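Local atomic coordinates of GH26C (Muricauda sp. MAR_2010_75, PDB entry 6Q78), a protein that probably hydrolyses internal beta-1,4-mannosidic linkages of mannan polysaccharides, as a glycoside hydrolase of family 26. Residues A268-N273 against G295-G300; I330-E335 against I367-F372. One frame throughout, in Å; residues are numbered along the deposited sequence.

Interaction 1: A268-N273 against G295-G300; sequences AFSPDN and GMDNYG
The amides of N273 and N298 meet directly: ND2 of N273 donates to OD1 of N298 over 2.9 Å, at a nearly straight 166°. The acceptor lies close to the plane of the N273 amide, yet the donor stands well above the carbonyl plane of N298; the two amide planes are 87° apart. Beside N273, the M296 chain bends at its CG-SD bond (chi3 -60°), bringing CE to 3.8 Å from CB of N273. Upstream the contact is made by backbone: G295 N donates to F269 O at 2.7 Å, and D297 N to P271 O at 2.9 Å. These bonds continue the parallel pairing of strands 265-269 and 293-298, the fifth and sixth strands of the (beta/alpha)8 barrel, into the loop that follows the fifth. There D272 adds a solvent-mediated link, with a water donating to its OD1 at 2.7 Å and accepting from Y299 N at 2.9 Å; the same OD1 also takes a weak bond from N273 N. The side chains of D272 and D297 cross at about a right angle, their OD2 atoms 5.0 Å apart. In the second shell, D301 bonds ND2 of N298 and so orients that amide, D229 accepts from the backbone N of D272, and R223 bonds S270 OG while forming a salt bridge with D297, whose OD1 is bonded by T334 OG1.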
loop_
_atom_site.group_PDB
_atom_site.type_symbol
_atom_site.label_atom_id
_atom_site.label_comp_id
_atom_site.label_asym_id
_atom_site.label_seq_id
_atom_site.Cartn_x
_atom_site.Cartn_y
_atom_site.Cartn_z
ATOM N N ALA A 268 -6.737 -2.389 -3.247
ATOM C CA ALA A 268 -5.493 -3.110 -3.515
ATOM C C ALA A 268 -5.440 -4.407 -2.715
ATOM O O ALA A 268 -5.615 -4.399 -1.500
ATOM C CB ALA A 268 -4.292 -2.222 -3.125
ATOM N N PHE A 269 -5.141 -5.503 -3.411
ATOM C CA PHE A 269 -5.018 -6.850 -2.868
ATOM C C PHE A 269 -3.534 -7.183 -2.816
ATOM O O PHE A 269 -2.848 -7.090 -3.843
ATOM C CB PHE A 269 -5.704 -7.795 -3.878
ATOM C CG PHE A 269 -5.530 -9.280 -3.614
ATOM C CD1 PHE A 269 -6.330 -9.929 -2.665
ATOM C CD2 PHE A 269 -4.653 -10.039 -4.386
ATOM C CE1 PHE A 269 -6.216 -11.317 -2.458
ATOM C CE2 PHE A 269 -4.535 -11.428 -4.176
ATOM C CZ PHE A 269 -5.307 -12.058 -3.207
ATOM N N SER A 270 -3.029 -7.626 -1.669
ATOM C CA SER A 270 -1.587 -7.894 -1.586
ATOM C C SER A 270 -1.227 -8.972 -0.586
ATOM O O SER A 270 -1.180 -8.726 0.631
ATOM C CB SER A 270 -0.781 -6.625 -1.329
ATOM O OG SER A 270 -1.112 -6.135 -0.052
ATOM N N PRO A 271 -0.900 -10.171 -1.067
ATOM C CA PRO A 271 -0.237 -11.171 -0.213
ATOM C C PRO A 271 1.189 -10.718 0.062
ATOM O O PRO A 271 1.658 -9.697 -0.475
ATOM C CB PRO A 271 -0.205 -12.429 -1.090
ATOM C CG PRO A 271 -0.165 -11.859 -2.533
ATOM C CD PRO A 271 -1.063 -10.610 -2.466
ATOM N N ASP A 272 1.882 -11.487 0.896
ATOM C CA ASP A 272 3.329 -11.380 1.014
ATOM C C ASP A 272 3.920 -12.140 -0.169
ATOM O O ASP A 272 3.386 -12.016 -1.270
ATOM C CB ASP A 272 3.769 -11.943 2.357
ATOM C CG ASP A 272 5.087 -11.383 2.829
ATOM O OD1 ASP A 272 6.124 -12.004 2.503
ATOM O OD2 ASP A 272 5.096 -10.357 3.552
ATOM N N ASN A 273 5.014 -12.875 0.014
ATOM C CA ASN A 273 5.753 -13.430 -1.124
ATOM C C ASN A 273 5.660 -14.952 -1.227
ATOM O O ASN A 273 6.496 -15.570 -1.896
ATOM C CB ASN A 273 7.224 -13.008 -1.070
ATOM C CG ASN A 273 7.953 -13.668 0.096
ATOM O OD1 ASN A 273 7.408 -14.563 0.737
ATOM N ND2 ASN A 273 9.182 -13.271 0.342
ATOM N N GLY A 295 -1.210 -6.378 -5.909
ATOM C CA GLY A 295 0.069 -6.136 -5.284
ATOM C C GLY A 295 0.675 -7.388 -4.659
ATOM O O GLY A 295 0.104 -8.486 -4.669
ATOM N N MET A 296 1.888 -7.205 -4.159
ATOM C CA MET A 296 2.515 -8.163 -3.253
ATOM C C MET A 296 3.518 -7.395 -2.407
ATOM O O MET A 296 4.036 -6.352 -2.830
ATOM C CB MET A 296 3.237 -9.306 -3.986
ATOM C CG MET A 296 4.450 -8.785 -4.767
ATOM S SD MET A 296 5.393 -10.125 -5.534
ATOM C CE MET A 296 5.888 -11.097 -4.068
ATOM N N ASP A 297 3.762 -7.909 -1.208
ATOM C CA ASP A 297 4.826 -7.423 -0.340
ATOM C C ASP A 297 6.006 -8.388 -0.419
ATOM O O ASP A 297 5.831 -9.613 -0.462
ATOM C CB ASP A 297 4.350 -7.300 1.108
ATOM C CG ASP A 297 3.245 -6.267 1.262
ATOM O OD1 ASP A 297 2.982 -5.567 0.273
ATOM O OD2 ASP A 297 2.694 -6.138 2.366
ATOM N N ASN A 298 7.221 -7.846 -0.449
ATOM C CA ASN A 298 8.382 -8.735 -0.494
ATOM C C ASN A 298 9.577 -8.102 0.204
ATOM O O ASN A 298 10.263 -7.247 -0.381
ATOM C CB ASN A 298 8.718 -9.120 -1.921
ATOM C CG ASN A 298 9.570 -10.388 -1.998
ATOM O OD1 ASN A 298 10.129 -10.825 -0.984
ATOM N ND2 ASN A 298 9.656 -11.002 -3.203
ATOM N N TYR A 299 9.851 -8.566 1.420
ATOM C CA TYR A 299 11.131 -8.328 2.075
ATOM C C TYR A 299 12.009 -9.573 2.052
ATOM O O TYR A 299 13.231 -9.457 1.915
ATOM C CB TYR A 299 10.907 -7.968 3.551
ATOM C CG TYR A 299 10.021 -6.743 3.758
ATOM C CD1 TYR A 299 8.625 -6.857 3.805
ATOM C CD2 TYR A 299 10.587 -5.468 3.844
ATOM C CE1 TYR A 299 7.829 -5.719 4.026
ATOM C CE2 TYR A 299 9.809 -4.355 4.002
ATOM C CZ TYR A 299 8.441 -4.494 4.114
ATOM O OH TYR A 299 7.660 -3.350 4.303
ATOM N N GLY A 300 11.408 -10.756 2.149
ATOM C CA GLY A 300 12.198 -11.962 2.357
ATOM C C GLY A 300 13.166 -12.276 1.228
ATOM O O GLY A 300 14.293 -12.719 1.481
HETATM O O HOH W 1 8.467 -10.724 2.715
#

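Interaction 2: I330-E335 against I367-F372; sequences IASLTE and IGFTMF
The carbonyl oxygen of L333 is gripped twice by the neighbouring strand: T370 OG1 donates to L333 O at 2.9 Å, in the carbonyl plane and on a lone pair, while M371 N makes a weak bond to L333 O at 3.3 Å. T370 reaches it because OG1 is anti to its own backbone N (chi1 -172°), alongside the L333 side chain. The carbonyl of F369 is also gripped twice, from the other strand, but differently: S332 OG donates to F369 O at 2.9 Å from 50° out of the carbonyl plane, and L333 N adds a weak bond. Nearer the strand starts, G368 N to A331 O, at 2.8 Å and nearly straight, is the shortest backbone bond between the segments.

S332 also carries the contact with the F369 ring. Its CB sits 3.8 Å from the ring centroid, only 12° off the normal, a CH-pi contact over the face, and OG covers the same face nearer the rim. T334 CG2 approaches the ring obliquely, 4.0 Å from CE2. An alanine at F369 would remove the ring and is likely to leave a gap beside S332 CB and T334 CG2. A331 CB meets I367 CG2 at 4.0 Å, and on the face bearing L333 and T370, L360 of helix 351-361 packs on both and on I367.

Strands 330-336 and 369-372 are the seventh and eighth of the barrel, running parallel. Since two of the three backbone bonds between these segments are weak, the short hydroxyl bonds from S332 and T370 imply that side chains supply much of the polar hold on the buried L333 and F369 carbonyls.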
loop_
_atom_site.group_PDB
_atom_site.type_symbol
_atom_site.label_atom_id
_atom_site.label_comp_id
_atom_site.label_asym_id
_atom_site.label_seq_id
_atom_site.Cartn_x
_atom_site.Cartn_y
_atom_site.Cartn_z
ATOM N N ILE A 330 -3.807 -2.653 -12.084
ATOM C CA ILE A 330 -2.497 -2.036 -11.875
ATOM C C ILE A 330 -1.691 -2.980 -10.985
ATOM O O ILE A 330 -2.160 -3.372 -9.901
ATOM C CB ILE A 330 -2.662 -0.685 -11.163
ATOM C CG1 ILE A 330 -3.432 0.290 -12.074
ATOM C CG2 ILE A 330 -1.303 -0.070 -10.787
ATOM C CD1 ILE A 330 -4.212 1.319 -11.240
ATOM N N ALA A 331 -0.475 -3.340 -11.420
ATOM C CA ALA A 331 0.374 -4.162 -10.560
ATOM C C ALA A 331 1.272 -3.290 -9.678
ATOM O O ALA A 331 1.573 -2.131 -10.009
ATOM C CB ALA A 331 1.225 -5.123 -11.398
ATOM N N SER A 332 1.710 -3.859 -8.541
ATOM C CA SER A 332 2.558 -3.086 -7.629
ATOM C C SER A 332 3.318 -3.999 -6.694
ATOM O O SER A 332 2.817 -5.055 -6.299
ATOM C CB SER A 332 1.736 -2.083 -6.782
ATOM O OG SER A 332 2.481 -1.577 -5.665
ATOM N N LEU A 333 4.552 -3.602 -6.356
ATOM C CA LEU A 333 5.241 -4.160 -5.188
ATOM C C LEU A 333 4.886 -3.215 -4.045
ATOM O O LEU A 333 5.518 -2.172 -3.828
ATOM C CB LEU A 333 6.749 -4.245 -5.445
ATOM C CG LEU A 333 7.603 -4.793 -4.281
ATOM C CD1 LEU A 333 7.198 -6.254 -3.956
ATOM C CD2 LEU A 333 9.106 -4.730 -4.704
ATOM N N THR A 334 3.847 -3.573 -3.285
ATOM C CA THR A 334 3.237 -2.636 -2.338
ATOM C C THR A 334 4.063 -2.397 -1.057
ATOM O O THR A 334 3.851 -1.378 -0.399
ATOM C CB THR A 334 1.779 -3.032 -2.007
ATOM O OG1 THR A 334 1.690 -4.447 -1.796
ATOM C CG2 THR A 334 0.869 -2.707 -3.150
ATOM N N GLU A 335 4.995 -3.273 -0.702
ATOM C CA GLU A 335 5.929 -3.041 0.395
ATOM C C GLU A 335 7.205 -3.749 0.017
ATOM O O GLU A 335 7.159 -4.901 -0.427
ATOM C CB GLU A 335 5.532 -3.698 1.718
ATOM C CG GLU A 335 4.385 -3.007 2.408
ATOM C CD GLU A 335 4.193 -3.507 3.812
ATOM O OE1 GLU A 335 5.198 -3.862 4.481
ATOM O OE2 GLU A 335 3.008 -3.508 4.284
ATOM N N ILE A 367 4.763 -2.248 -13.342
ATOM C CA ILE A 367 4.140 -1.933 -12.057
ATOM C C ILE A 367 3.903 -0.433 -11.992
ATOM O O ILE A 367 4.686 0.349 -12.530
ATOM C CB ILE A 367 5.002 -2.369 -10.849
ATOM C CG1 ILE A 367 6.435 -1.844 -10.992
ATOM C CG2 ILE A 367 4.966 -3.902 -10.639
ATOM C CD1 ILE A 367 7.173 -1.739 -9.645
ATOM N N GLY A 368 2.832 -0.038 -11.300
ATOM C CA GLY A 368 2.545 1.384 -11.177
ATOM C C GLY A 368 3.359 2.038 -10.090
ATOM O O GLY A 368 3.702 3.224 -10.195
ATOM N N PHE A 369 3.689 1.296 -9.037
ATOM C CA PHE A 369 4.393 1.900 -7.914
ATOM C C PHE A 369 5.025 0.839 -7.045
ATOM O O PHE A 369 4.633 -0.332 -7.070
ATOM C CB PHE A 369 3.483 2.819 -7.079
ATOM C CG PHE A 369 2.396 2.107 -6.337
ATOM C CD1 PHE A 369 1.173 1.915 -6.914
ATOM C CD2 PHE A 369 2.597 1.669 -5.041
ATOM C CE1 PHE A 369 0.124 1.272 -6.189
ATOM C CE2 PHE A 369 1.553 1.060 -4.302
ATOM C CZ PHE A 369 0.331 0.873 -4.890
ATOM N N THR A 370 6.039 1.265 -6.287
ATOM C CA THR A 370 6.543 0.472 -5.185
ATOM C C THR A 370 6.706 1.375 -3.981
ATOM O O THR A 370 6.830 2.590 -4.118
ATOM C CB THR A 370 7.802 -0.294 -5.559
ATOM O OG1 THR A 370 8.117 -1.202 -4.482
ATOM C CG2 THR A 370 8.944 0.658 -5.774
ATOM N N MET A 371 6.679 0.786 -2.794
ATOM C CA MET A 371 6.771 1.567 -1.561
ATOM C C MET A 371 7.676 0.894 -0.541
ATOM O O MET A 371 7.534 -0.300 -0.259
ATOM C CB MET A 371 5.379 1.760 -0.950
ATOM C CG MET A 371 5.329 2.820 0.193
ATOM S SD MET A 371 3.805 2.692 1.140
ATOM C CE MET A 371 4.082 1.189 2.102
ATOM N N PHE A 372 8.583 1.683 0.024
ATOM C CA PHE A 372 9.407 1.267 1.143
ATOM C C PHE A 372 8.636 1.427 2.450
ATOM O O PHE A 372 7.777 2.317 2.590
ATOM C CB PHE A 372 10.629 2.188 1.193
ATOM C CG PHE A 372 11.579 1.977 0.040
ATOM C CD1 PHE A 372 12.400 0.862 0.012
ATOM C CD2 PHE A 372 11.652 2.887 -1.021
ATOM C CE1 PHE A 372 13.277 0.641 -1.056
ATOM C CE2 PHE A 372 12.553 2.665 -2.072
ATOM C CZ PHE A 372 13.356 1.544 -2.084
#

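How the interactions relate
Interactions 1 and 2, with centres about 9 Å apart, join through neighbouring strands 293-298 and 330-336. D297 OD1 lies 2.7 Å from T334 OG1 and Y299 OH 2.5 Å from E335 OE1, both probable hydrogen bonds; S270 CB packs 3.3 Å from T334 OG1. R223, already paired with D297, also forms a salt bridge with E335 and so ties the two contacts together. E335 OE2 also hydrogen-bonds a Tris molecule, probably from the crystallisation liquor, which may mark the pocket at the C-terminal strand ends. E335 lies where strand 330-336 turns a corner, close to E227, after the fourth strand, an arrangement consistent with the nucleophile and acid/base glutamates of related clan GH-A enzymes.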